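Local coordinates for protein pid-3 (Caenorhabditis elegans, PDB 7OCX) that pairs through its RNA recognition motif domain with TOFU-6 in the PETISCO complex, and so probably takes part in piRNA biogenesis, at residues L15-Y20 / L77-L82; R37-T42 / A52-F57. All blocks are in the same frame, centred on the assembly; numbering follows the deposited sequence.

Overall arrangement
Both contacts belong to one antiparallel sheet of an RRM domain, whose strands run in the order 38-45, 48-53, 14-18, 75-81, 70-72 and whose two helices, 26-32 and 56-66, pack against one face of it. Contact 1 pairs the first and last strands of the common RRM core; contact 2 closes the open end of the hairpin 38-45/48-53, and along the chain it falls between the two halves of contact 1. Their centres are about 13 Å apart. They meet through neighbouring strands 14-18 and 48-53, where Leu15 CD2 lies 3.7 Å from Leu53 CD1. Within the four-chain assembly contact 2 reaches a second PID-3 subunit and the TOFU-6 chain, whereas the segments of contact 1 touch neither.

Contact 1 (L15-Y20 / L77-L82); sequences LKISGY and LQVSSL
Residues 15-18 and 78-81 run antiparallel at 171°, their segment axes 4.6 Å apart, with Lys16-Ser80 and Ser18-Gln78 as hydrogen-bonded pairs and Leu15-Ser81 and Ile17-Val79 as non-hydrogen-bonded ones. Lys16 N gives a nearly straight 2.8 Å bond to Ser80 O, while the Ser18 N bond to Gln78 O is more bent, 142° at the hydrogen.

On the helix-facing side, Ile17 and Val79 lie side by side and point the same way, with Ile17 CG1 4.0 Å from Val79 CG2. CG1 of Ile17 stands anti to the backbone N (chi1 179°), which also brings it 4.0 Å from Leu77 CD2. That same Leu77 methyl sits at the edge of the Tyr20 ring, and Phe66 of helix 56-66 packs on both Leu77 and Val79. Cutting Ile17 back to an alanine is likely to leave Val79 CG2 and Leu77 CD2 without their shared neighbour, with a gap where CG1 and CD1 had been.

The other face is polar: a water joins Ser18 OG, 2.8 Å away, to Gln78 O, to which it donates. Past Ser80, the Leu82 side chain crosses that of Lys16 at about a right angle. This pair of strands is thus largely apolar toward the helices and polar on the face of Lys16, Ser18, Gln78 and Ser80.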
ATOM      1  N   LEU B  15      -9.987  -8.147 -11.133  1.00 34.96           N
ATOM      2  CA  LEU B  15     -10.716  -6.900 -11.057  1.00 36.10           C
ATOM      3  C   LEU B  15     -10.090  -5.899 -12.009  1.00 39.21           C
ATOM      4  O   LEU B  15      -8.956  -6.066 -12.473  1.00 38.15           O
ATOM      5  CB  LEU B  15     -10.749  -6.370  -9.628  1.00 39.88           C
ATOM      6  CG  LEU B  15      -9.444  -5.989  -8.918  1.00 39.45           C
ATOM      7  CD1 LEU B  15      -8.897  -4.712  -9.470  1.00 38.25           C
ATOM      8  CD2 LEU B  15      -9.808  -5.852  -7.461  1.00 45.76           C
ATOM      9  N   LYS B  16     -10.886  -4.894 -12.337  1.00 34.41           N
ATOM     10  CA  LYS B  16     -10.482  -3.720 -13.092  1.00 37.18           C
ATOM     11  C   LYS B  16     -10.351  -2.563 -12.125  1.00 41.19           C
ATOM     12  O   LYS B  16     -11.213  -2.373 -11.266  1.00 41.34           O
ATOM     13  CB  LYS B  16     -11.510  -3.335 -14.164  1.00 41.49           C
ATOM     14  CG  LYS B  16     -11.716  -4.320 -15.291  1.00 54.12           C
ATOM     15  CD  LYS B  16     -12.385  -3.629 -16.493  1.00 60.62           C
ATOM     16  CE  LYS B  16     -13.210  -4.607 -17.340  1.00 74.45           C
ATOM     17  NZ  LYS B  16     -14.471  -4.018 -17.899  1.00 73.00           N
ATOM     18  N   ILE B  17      -9.278  -1.794 -12.253  1.00 37.19           N
ATOM     19  CA  ILE B  17      -9.077  -0.598 -11.443  1.00 35.22           C
ATOM     20  C   ILE B  17      -8.625   0.532 -12.361  1.00 35.02           C
ATOM     21  O   ILE B  17      -7.819   0.315 -13.272  1.00 37.31           O
ATOM     22  CB  ILE B  17      -8.066  -0.854 -10.304  1.00 40.81           C
ATOM     23  CG1 ILE B  17      -7.857   0.419  -9.475  1.00 41.09           C
ATOM     24  CG2 ILE B  17      -6.741  -1.401 -10.849  1.00 35.73           C
ATOM     25  CD1 ILE B  17      -7.257   0.137  -8.120  1.00 37.90           C
ATOM     26  N   SER B  18      -9.166   1.733 -12.146  1.00 36.11           N
ATOM     27  CA  SER B  18      -8.851   2.861 -13.014  1.00 40.22           C
ATOM     28  C   SER B  18      -9.015   4.142 -12.206  1.00 40.30           C
ATOM     29  O   SER B  18      -9.603   4.140 -11.120  1.00 40.85           O
ATOM     30  CB  SER B  18      -9.737   2.884 -14.262  1.00 45.78           C
ATOM     31  OG  SER B  18     -11.117   3.033 -13.962  1.00 46.36           O
ATOM     32  N   GLY B  19      -8.421   5.228 -12.717  1.00 40.54           N
ATOM     33  CA  GLY B  19      -8.581   6.539 -12.130  1.00 35.44           C
ATOM     34  C   GLY B  19      -7.415   7.036 -11.303  1.00 36.26           C
ATOM     35  O   GLY B  19      -7.417   8.219 -10.938  1.00 31.11           O
ATOM     36  N   TYR B  20      -6.447   6.170 -10.986  1.00 31.52           N
ATOM     37  CA  TYR B  20      -5.296   6.544 -10.198  1.00 34.28           C
ATOM     38  C   TYR B  20      -4.324   7.367 -11.025  1.00 30.65           C
ATOM     39  O   TYR B  20      -4.457   7.486 -12.241  1.00 32.67           O
ATOM     40  CB  TYR B  20      -4.600   5.299  -9.659  1.00 28.44           C
ATOM     41  CG  TYR B  20      -4.357   4.240 -10.708  1.00 33.45           C
ATOM     42  CD1 TYR B  20      -3.346   4.363 -11.646  1.00 31.05           C
ATOM     43  CD2 TYR B  20      -5.208   3.137 -10.804  1.00 34.49           C
ATOM     44  CE1 TYR B  20      -3.138   3.384 -12.624  1.00 32.61           C
ATOM     45  CE2 TYR B  20      -5.020   2.161 -11.787  1.00 33.47           C
ATOM     46  CZ  TYR B  20      -3.983   2.291 -12.692  1.00 36.11           C
ATOM     47  OH  TYR B  20      -3.786   1.323 -13.640  1.00 35.76           O
ATOM     48  N   LEU B  77     -11.038   6.594  -7.706  1.00 32.48           N
ATOM     49  CA  LEU B  77     -10.907   5.228  -8.180  1.00 33.71           C
ATOM     50  C   LEU B  77     -12.233   4.624  -8.628  1.00 37.11           C
ATOM     51  O   LEU B  77     -13.281   4.852  -8.023  1.00 34.88           O
ATOM     52  CB  LEU B  77     -10.321   4.347  -7.081  1.00 37.44           C
ATOM     53  CG  LEU B  77      -8.848   4.455  -6.691  1.00 35.57           C
ATOM     54  CD1 LEU B  77      -8.609   3.467  -5.557  1.00 39.71           C
ATOM     55  CD2 LEU B  77      -7.981   4.125  -7.870  1.00 35.92           C
ATOM     56  N   GLN B  78     -12.165   3.828  -9.690  1.00 38.26           N
ATOM     57  CA  GLN B  78     -13.268   2.996 -10.151  1.00 37.95           C
ATOM     58  C   GLN B  78     -12.734   1.569 -10.092  1.00 42.76           C
ATOM     59  O   GLN B  78     -11.674   1.279 -10.661  1.00 39.77           O
ATOM     60  CB  GLN B  78     -13.701   3.415 -11.561  1.00 43.63           C
ATOM     61  CG  GLN B  78     -14.598   2.409 -12.282  1.00 62.27           C
ATOM     62  CD  GLN B  78     -15.426   3.023 -13.414  1.00 78.82           C
ATOM     63  OE1 GLN B  78     -15.043   4.028 -14.018  1.00 69.95           O
ATOM     64  NE2 GLN B  78     -16.574   2.411 -13.701  1.00 93.72           N
ATOM     65  N   VAL B  79     -13.397   0.711  -9.312  1.00 38.25           N
ATOM     66  CA  VAL B  79     -12.960  -0.667  -9.088  1.00 35.57           C
ATOM     67  C   VAL B  79     -14.162  -1.565  -9.317  1.00 37.26           C
ATOM     68  O   VAL B  79     -15.240  -1.303  -8.776  1.00 39.24           O
ATOM     69  CB  VAL B  79     -12.387  -0.873  -7.671  1.00 38.41           C
ATOM     70  CG1 VAL B  79     -11.813  -2.291  -7.521  1.00 37.21           C
ATOM     71  CG2 VAL B  79     -11.300   0.166  -7.369  1.00 35.34           C
ATOM     72  N   SER B  80     -13.996  -2.601 -10.136  1.00 36.06           N
ATOM     73  CA  SER B  80     -15.097  -3.501 -10.433  1.00 39.01           C
ATOM     74  C   SER B  80     -14.556  -4.903 -10.670  1.00 42.10           C
ATOM     75  O   SER B  80     -13.438  -5.083 -11.145  1.00 37.43           O
ATOM     76  CB  SER B  80     -15.918  -3.042 -11.658  1.00 42.23           C
ATOM     77  OG  SER B  80     -15.131  -3.045 -12.840  1.00 47.87           O
ATOM     78  N   SER B  81     -15.360  -5.898 -10.332  1.00 47.57           N
ATOM     79  CA  SER B  81     -14.985  -7.272 -10.615  1.00 41.67           C
ATOM     80  C   SER B  81     -15.222  -7.576 -12.084  1.00 43.28           C
ATOM     81  O   SER B  81     -16.146  -7.056 -12.708  1.00 45.27           O
ATOM     82  CB  SER B  81     -15.788  -8.240  -9.761  1.00 45.38           C
ATOM     83  OG  SER B  81     -17.158  -8.109 -10.073  1.00 53.75           O
ATOM     84  N   LEU B  82     -14.335  -8.398 -12.642  1.00 44.93           N
ATOM     85  CA  LEU B  82     -14.443  -8.806 -14.035  1.00 48.01           C
ATOM     86  C   LEU B  82     -15.619  -9.746 -14.249  1.00 45.92           C
ATOM     87  O   LEU B  82     -16.195  -9.786 -15.343  1.00 55.14           O
ATOM     88  CB  LEU B  82     -13.154  -9.497 -14.472  1.00 48.83           C
ATOM     89  CG  LEU B  82     -12.584  -8.997 -15.789  1.00 58.81           C
ATOM     90  CD1 LEU B  82     -12.241  -7.525 -15.688  1.00 61.11           C
ATOM     91  CD2 LEU B  82     -11.350  -9.746 -16.201  1.00 60.49           C
TER
HETATM   92  O   HOH W   1     -11.918   0.334 -13.631  1.00 47.07           O

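Contact 2 (R37-T42 / A52-F57); sequences RVNGIT and ALENKF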
ATOM      1  N   ARG B  37      -3.967  -9.667  -1.469  1.00 30.81           N
ATOM      2  CA  ARG B  37      -2.865 -10.338  -2.134  1.00 33.80           C
ATOM      3  C   ARG B  37      -3.013 -10.204  -3.642  1.00 33.18           C
ATOM      4  O   ARG B  37      -3.999 -10.674  -4.227  1.00 32.76           O
ATOM      5  CB  ARG B  37      -2.759 -11.818  -1.772  1.00 34.94           C
ATOM      6  CG  ARG B  37      -1.604 -12.462  -2.559  1.00 38.76           C
ATOM      7  CD  ARG B  37      -1.310 -13.885  -2.163  1.00 43.56           C
ATOM      8  NE  ARG B  37      -0.272 -14.515  -2.974  1.00 36.20           N
ATOM      9  CZ  ARG B  37       1.001 -14.642  -2.628  1.00 43.05           C
ATOM     10  NH1 ARG B  37       1.468 -14.121  -1.510  1.00 40.66           N
ATOM     11  NH2 ARG B  37       1.818 -15.336  -3.411  1.00 43.46           N
ATOM     12  N   VAL B  38      -2.003  -9.607  -4.262  1.00 31.23           N
ATOM     13  CA  VAL B  38      -1.932  -9.377  -5.697  1.00 31.95           C
ATOM     14  C   VAL B  38      -0.971 -10.391  -6.294  1.00 35.15           C
ATOM     15  O   VAL B  38       0.200 -10.453  -5.901  1.00 31.95           O
ATOM     16  CB  VAL B  38      -1.457  -7.947  -6.008  1.00 32.23           C
ATOM     17  CG1 VAL B  38      -1.342  -7.767  -7.513  1.00 35.38           C
ATOM     18  CG2 VAL B  38      -2.355  -6.926  -5.394  1.00 33.02           C
ATOM     19  N   ASN B  39      -1.440 -11.157  -7.269  1.00 35.70           N
ATOM     20  CA  ASN B  39      -0.617 -12.142  -7.951  1.00 33.88           C
ATOM     21  C   ASN B  39      -0.221 -11.739  -9.356  1.00 39.26           C
ATOM     22  O   ASN B  39       0.663 -12.369  -9.944  1.00 39.98           O
ATOM     23  CB  ASN B  39      -1.353 -13.471  -8.020  1.00 41.42           C
ATOM     24  CG  ASN B  39      -1.475 -14.108  -6.681  1.00 39.36           C
ATOM     25  OD1 ASN B  39      -0.556 -14.019  -5.859  1.00 39.24           O
ATOM     26  ND2 ASN B  39      -2.605 -14.741  -6.427  1.00 36.93           N
ATOM     27  N   GLY B  40      -0.852 -10.728  -9.922  1.00 35.71           N
ATOM     28  CA  GLY B  40      -0.462 -10.318 -11.251  1.00 38.86           C
ATOM     29  C   GLY B  40      -1.160  -9.037 -11.623  1.00 34.95           C
ATOM     30  O   GLY B  40      -2.265  -8.777 -11.155  1.00 33.24           O
ATOM     31  N   ILE B  41      -0.520  -8.213 -12.433  1.00 37.98           N
ATOM     32  CA  ILE B  41      -1.120  -6.967 -12.879  1.00 37.57           C
ATOM     33  C   ILE B  41      -0.813  -6.792 -14.354  1.00 41.34           C
ATOM     34  O   ILE B  41       0.345  -6.895 -14.767  1.00 43.44           O
ATOM     35  CB  ILE B  41      -0.612  -5.739 -12.097  1.00 36.00           C
ATOM     36  CG1 ILE B  41      -0.908  -5.892 -10.608  1.00 37.87           C
ATOM     37  CG2 ILE B  41      -1.244  -4.486 -12.694  1.00 39.18           C
ATOM     38  CD1 ILE B  41      -0.381  -4.739  -9.740  1.00 40.22           C
ATOM     39  N   THR B  42      -1.849  -6.494 -15.136  1.00 38.94           N
ATOM     40  CA  THR B  42      -1.709  -6.134 -16.540  1.00 42.41           C
ATOM     41  C   THR B  42      -2.157  -4.688 -16.719  1.00 40.86           C
ATOM     42  O   THR B  42      -3.339  -4.373 -16.558  1.00 39.72           O
ATOM     43  CB  THR B  42      -2.522  -7.066 -17.429  1.00 41.32           C
ATOM     44  OG1 THR B  42      -2.080  -8.415 -17.247  1.00 46.87           O
ATOM     45  CG2 THR B  42      -2.358  -6.689 -18.878  1.00 46.55           C
ATOM     46  N   ALA B  52      -5.074  -9.473 -10.887  1.00 36.59           N
ATOM     47  CA  ALA B  52      -5.449 -10.772 -10.344  1.00 36.16           C
ATOM     48  C   ALA B  52      -5.110 -10.773  -8.857  1.00 36.75           C
ATOM     49  O   ALA B  52      -3.951 -10.576  -8.484  1.00 33.56           O
ATOM     50  CB  ALA B  52      -4.737 -11.907 -11.077  1.00 38.69           C
ATOM     51  N   LEU B  53      -6.130 -10.914  -8.022  1.00 32.63           N
ATOM     52  CA  LEU B  53      -5.989 -11.088  -6.589  1.00 33.21           C
ATOM     53  C   LEU B  53      -6.055 -12.574  -6.274  1.00 34.24           C
ATOM     54  O   LEU B  53      -6.290 -13.407  -7.144  1.00 38.22           O
ATOM     55  CB  LEU B  53      -7.056 -10.304  -5.831  1.00 32.77           C
ATOM     56  CG  LEU B  53      -7.182  -8.786  -5.985  1.00 29.27           C
ATOM     57  CD1 LEU B  53      -8.283  -8.299  -5.087  1.00 34.78           C
ATOM     58  CD2 LEU B  53      -5.853  -8.131  -5.627  1.00 33.16           C
ATOM     59  N   GLU B  54      -5.883 -12.915  -5.007  1.00 31.57           N
ATOM     60  CA  GLU B  54      -5.767 -14.325  -4.640  1.00 31.88           C
ATOM     61  C   GLU B  54      -7.057 -15.101  -4.925  1.00 36.04           C
ATOM     62  O   GLU B  54      -7.007 -16.257  -5.360  1.00 34.37           O
ATOM     63  CB  GLU B  54      -5.386 -14.414  -3.157  1.00 38.68           C
ATOM     64  CG  GLU B  54      -5.187 -15.808  -2.576  1.00 39.56           C
ATOM     65  CD  GLU B  54      -4.124 -16.604  -3.293  1.00 39.70           C
ATOM     66  OE1 GLU B  54      -3.302 -15.998  -4.019  1.00 42.31           O
ATOM     67  OE2 GLU B  54      -4.098 -17.844  -3.115  1.00 44.74           O
ATOM     68  N   ASN B  55      -8.216 -14.491  -4.687  1.00 33.55           N
ATOM     69  CA  ASN B  55      -9.472 -15.225  -4.835  1.00 35.08           C
ATOM     70  C   ASN B  55     -10.642 -14.254  -4.882  1.00 34.95           C
ATOM     71  O   ASN B  55     -10.486 -13.034  -4.734  1.00 32.51           O
ATOM     72  CB  ASN B  55      -9.635 -16.253  -3.699  1.00 35.49           C
ATOM     73  CG  ASN B  55      -9.676 -15.600  -2.317  1.00 32.75           C
ATOM     74  OD1 ASN B  55     -10.418 -14.641  -2.095  1.00 31.68           O
ATOM     75  ND2 ASN B  55      -8.849 -16.104  -1.388  1.00 34.14           N
ATOM     76  N   LYS B  56     -11.831 -14.824  -5.079  1.00 33.36           N
ATOM     77  CA  LYS B  56     -13.024 -14.028  -5.318  1.00 31.31           C
ATOM     78  C   LYS B  56     -13.449 -13.271  -4.072  1.00 33.22           C
ATOM     79  O   LYS B  56     -14.098 -12.226  -4.176  1.00 34.25           O
ATOM     80  CB  LYS B  56     -14.158 -14.929  -5.798  1.00 34.79           C
ATOM     81  CG  LYS B  56     -14.512 -16.044  -4.822  1.00 37.61           C
ATOM     82  CD  LYS B  56     -15.530 -17.043  -5.375  1.00 41.46           C
ATOM     83  CE  LYS B  56     -15.872 -18.131  -4.352  1.00 39.09           C
ATOM     84  NZ  LYS B  56     -16.785 -19.166  -4.908  1.00 46.64           N
ATOM     85  N   PHE B  57     -13.095 -13.762  -2.886  1.00 32.15           N
ATOM     86  CA  PHE B  57     -13.451 -13.022  -1.673  1.00 33.74           C
ATOM     87  C   PHE B  57     -12.652 -11.747  -1.561  1.00 30.53           C
ATOM     88  O   PHE B  57     -13.187 -10.707  -1.162  1.00 31.02           O
ATOM     89  CB  PHE B  57     -13.228 -13.876  -0.441  1.00 33.14           C
ATOM     90  CG  PHE B  57     -13.936 -15.173  -0.508  1.00 35.31           C
ATOM     91  CD1 PHE B  57     -15.296 -15.232  -0.294  1.00 36.34           C
ATOM     92  CD2 PHE B  57     -13.255 -16.320  -0.827  1.00 39.10           C
ATOM     93  CE1 PHE B  57     -15.955 -16.422  -0.373  1.00 40.58           C
ATOM     94  CE2 PHE B  57     -13.906 -17.514  -0.908  1.00 43.60           C
ATOM     95  CZ  PHE B  57     -15.270 -17.567  -0.676  1.00 38.05           C
TER
HETATM   96  O   HOH W   2      -4.692 -15.064  -8.536  1.00 38.56           O
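Ala52 meets both Asn39 and Gly40 in a classic beta bulge, near the open end of the RRM hairpin formed by strands 38-45 and 48-53. Its carbonyl oxygen accepts a 2.8 Å bond from Asn39 N and a weak one from Gly40 N, while Ala52 N returns a bond to Gly40 O. Next comes Leu53, opposite Val38 in a non-hydrogen-bonded pair; its CD2 touches Val38 CG2 at 3.7 Å on the core side. A water accepts from Asn39 ND2 and donates to Leu53 O.

Glu54 leaves the strand. Its chain bends at the CB-CG bond, turning OE1 back toward residues 37-39, where Asn39 and Arg37 share it. The Arg37 NE to Glu54 OE1 salt bridge is long at 3.5 Å, the guanidinium and carboxylate planes standing 81° apart; NE also donates to Asn39 OD1, and Arg37 NH1 reaches Met23 O of the second PID-3 subunit. Asn55 then N-caps helix 56-66, its OD1 accepting from Gln58 N. Lys56 and Phe57 begin that helix and face TOFU-6: Lys56 NZ makes a salt bridge to Asp30 of TOFU-6, and the Phe57 ring meets Trp31 and Phe34 of that chain. The straightest link across the two segments is Asn39 ND2 to Glu54 OE1, 2.8 Å long and close to straight at 170°, with OE1 lying in the amide plane.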